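Local atomic coordinates of geranylgeranyl pyrophosphate synthetase (PDB entry 1WY0), a protein that probably condenses isopentenyl diphosphate with allylic diphosphates to build geranylgeranyl diphosphate, the C20 precursor of archaeal membrane lipids. Residues P31-E36 against R103-N108. Residues are numbered along the deposited sequence; the frame is centred on the assembly and turned at random.
Sequences PRVLYE and RIWGVN
Val33 and Trp105 mark the closest backbone approach, with their CA atoms 7.9 Å apart, as the first turn of helix 32-40 faces the end of helix 101-105. The contact lies at the surface of the all-helical polyprenyl synthetase fold, and with no hydrogen bond joining the two segments it is packing alone. The indole does most of the bridging. Val33 CG2, anti to its own backbone N, reaches the pyrrole part of the ring at its CD1 corner, 3.6 Å from Trp105 CD1 and 4.0 Å from Trp105 NE1. Val33 O stands 4.1 Å off the indole plane, nearer its margin, and Ile104 CG2 sits 3.6 Å off the other face, near the middle. Beyond this pair of segments, His40 meets the indole edge-to-face and Ala37 packs on it, and Glu158 of the second subunit packs on Val33, which places the contact beside the subunit interface. With Trp105 replaced by an alanine, Val33 CG2 would probably lose its aromatic partner, Ile104 CG2 would be uncovered on the other side, and a gap would open between the helices. The carboxylate of Glu36 is engaged within its own helix, where OE2 forms a salt bridge with Arg39 NE. It is the backbone of Glu36 that comes nearest the six-membered end of the indole, its O lying oblique to the ring and 3.7 Å from Trp105 CH2.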
loop_
_atom_site.group_PDB
_atom_site.type_symbol
_atom_site.label_atom_id
_atom_site.label_comp_id
_atom_site.label_asym_id
_atom_site.label_seq_id
_atom_site.Cartn_x
_atom_site.Cartn_y
_atom_site.Cartn_z
ATOM N N PRO A 31 -12.214 10.846 6.190
ATOM C CA PRO A 31 -13.036 11.305 5.077
ATOM C C PRO A 31 -13.865 10.170 4.456
ATOM O O PRO A 31 -13.398 9.061 4.227
ATOM C CB PRO A 31 -12.120 11.922 4.024
ATOM C CG PRO A 31 -10.682 11.787 4.507
ATOM C CD PRO A 31 -10.841 10.760 5.725
ATOM N N ARG A 32 -15.154 10.482 4.206
ATOM C CA ARG A 32 -16.098 9.461 3.750
ATOM C C ARG A 32 -15.783 8.965 2.331
ATOM O O ARG A 32 -15.775 7.772 2.045
ATOM C CB ARG A 32 -17.503 10.067 3.776
ATOM C CG ARG A 32 -18.275 9.723 5.046
ATOM C CD ARG A 32 -19.383 10.742 5.320
ATOM N NE ARG A 32 -20.132 10.377 6.526
ATOM C CZ ARG A 32 -19.802 11.011 7.662
ATOM N NH1 ARG A 32 -18.844 11.922 7.655
ATOM N NH2 ARG A 32 -20.476 10.749 8.781
ATOM N N VAL A 33 -15.576 9.930 1.417
ATOM C CA VAL A 33 -15.273 9.548 0.042
ATOM C C VAL A 33 -14.163 8.492 -0.015
ATOM O O VAL A 33 -14.154 7.589 -0.844
ATOM C CB VAL A 33 -14.839 10.803 -0.716
ATOM C CG1 VAL A 33 -13.510 11.318 -0.163
ATOM C CG2 VAL A 33 -14.681 10.473 -2.187
ATOM N N LEU A 34 -13.186 8.658 0.890
ATOM C CA LEU A 34 -12.112 7.679 0.984
ATOM C C LEU A 34 -12.620 6.370 1.593
ATOM O O LEU A 34 -12.247 5.280 1.178
ATOM C CB LEU A 34 -11.012 8.270 1.868
ATOM C CG LEU A 34 -9.953 7.235 2.251
ATOM C CD1 LEU A 34 -9.100 6.807 1.057
ATOM C CD2 LEU A 34 -8.984 7.752 3.311
ATOM N N TYR A 35 -13.471 6.502 2.628
ATOM C CA TYR A 35 -13.865 5.294 3.353
ATOM C C TYR A 35 -14.983 4.524 2.636
ATOM O O TYR A 35 -15.165 3.328 2.820
ATOM C CB TYR A 35 -14.331 5.706 4.750
ATOM C CG TYR A 35 -13.190 5.641 5.702
ATOM C CD1 TYR A 35 -12.906 4.448 6.362
ATOM C CD2 TYR A 35 -12.397 6.764 5.935
ATOM C CE1 TYR A 35 -11.833 4.375 7.238
ATOM C CE2 TYR A 35 -11.330 6.694 6.819
ATOM C CZ TYR A 35 -11.051 5.508 7.472
ATOM O OH TYR A 35 -9.984 5.428 8.346
ATOM N N GLU A 36 -15.761 5.234 1.801
ATOM C CA GLU A 36 -16.754 4.532 0.996
ATOM C C GLU A 36 -16.099 3.877 -0.218
ATOM O O GLU A 36 -16.487 2.812 -0.681
ATOM C CB GLU A 36 -17.811 5.539 0.545
ATOM C CG GLU A 36 -19.203 5.190 1.070
ATOM C CD GLU A 36 -19.395 3.691 1.025
ATOM O OE1 GLU A 36 -19.065 3.089 0.014
ATOM O OE2 GLU A 36 -19.882 3.135 2.008
ATOM N N ARG A 103 -13.247 3.831 -11.501
ATOM C CA ARG A 103 -14.188 4.473 -12.409
ATOM C C ARG A 103 -15.169 5.370 -11.670
ATOM O O ARG A 103 -15.577 6.410 -12.191
ATOM C CB ARG A 103 -14.963 3.430 -13.211
ATOM C CG ARG A 103 -14.128 2.666 -14.224
ATOM C CD ARG A 103 -15.037 1.876 -15.139
ATOM N NE ARG A 103 -16.036 2.750 -15.753
ATOM C CZ ARG A 103 -17.280 2.379 -16.037
ATOM N NH1 ARG A 103 -17.687 1.143 -15.766
ATOM N NH2 ARG A 103 -18.118 3.252 -16.580
ATOM N N ILE A 104 -15.549 4.978 -10.457
ATOM C CA ILE A 104 -16.483 5.764 -9.659
ATOM C C ILE A 104 -15.848 6.967 -8.971
ATOM O O ILE A 104 -16.397 8.074 -9.003
ATOM C CB ILE A 104 -17.126 4.925 -8.540
ATOM C CG1 ILE A 104 -17.907 3.746 -9.122
ATOM C CG2 ILE A 104 -18.053 5.797 -7.711
ATOM C CD1 ILE A 104 -18.538 2.868 -8.037
ATOM N N TRP A 105 -14.702 6.750 -8.332
ATOM C CA TRP A 105 -14.021 7.808 -7.597
ATOM C C TRP A 105 -12.764 8.346 -8.282
ATOM O O TRP A 105 -12.162 9.312 -7.825
ATOM C CB TRP A 105 -13.688 7.298 -6.188
ATOM C CG TRP A 105 -14.911 7.112 -5.334
ATOM C CD1 TRP A 105 -15.644 8.101 -4.728
ATOM C CD2 TRP A 105 -15.587 5.878 -5.037
ATOM N NE1 TRP A 105 -16.729 7.558 -4.078
ATOM C CE2 TRP A 105 -16.720 6.199 -4.249
ATOM C CE3 TRP A 105 -15.346 4.535 -5.359
ATOM C CZ2 TRP A 105 -17.614 5.224 -3.779
ATOM C CZ3 TRP A 105 -16.233 3.567 -4.894
ATOM C CH2 TRP A 105 -17.355 3.919 -4.109
ATOM N N GLY A 106 -12.378 7.736 -9.391
ATOM C CA GLY A 106 -11.191 8.199 -10.088
ATOM C C GLY A 106 -9.992 7.369 -9.683
ATOM O O GLY A 106 -10.017 6.696 -8.657
ATOM N N VAL A 107 -8.944 7.425 -10.486
ATOM C CA VAL A 107 -7.728 6.663 -10.246
ATOM C C VAL A 107 -6.987 7.055 -8.964
ATOM O O VAL A 107 -6.554 6.188 -8.205
ATOM C CB VAL A 107 -6.792 6.796 -11.475
ATOM C CG1 VAL A 107 -5.423 6.217 -11.182
ATOM C CG2 VAL A 107 -7.426 6.087 -12.658
ATOM N N ASN A 108 -6.858 8.355 -8.714
ATOM C CA ASN A 108 -6.157 8.831 -7.524
ATOM C C ASN A 108 -6.818 8.376 -6.229
ATOM O O ASN A 108 -6.143 7.867 -5.339
ATOM C CB ASN A 108 -6.049 10.363 -7.543
ATOM C CG ASN A 108 -5.185 10.881 -8.700
ATOM O OD1 ASN A 108 -4.498 10.114 -9.377
ATOM N ND2 ASN A 108 -5.213 12.185 -8.920
#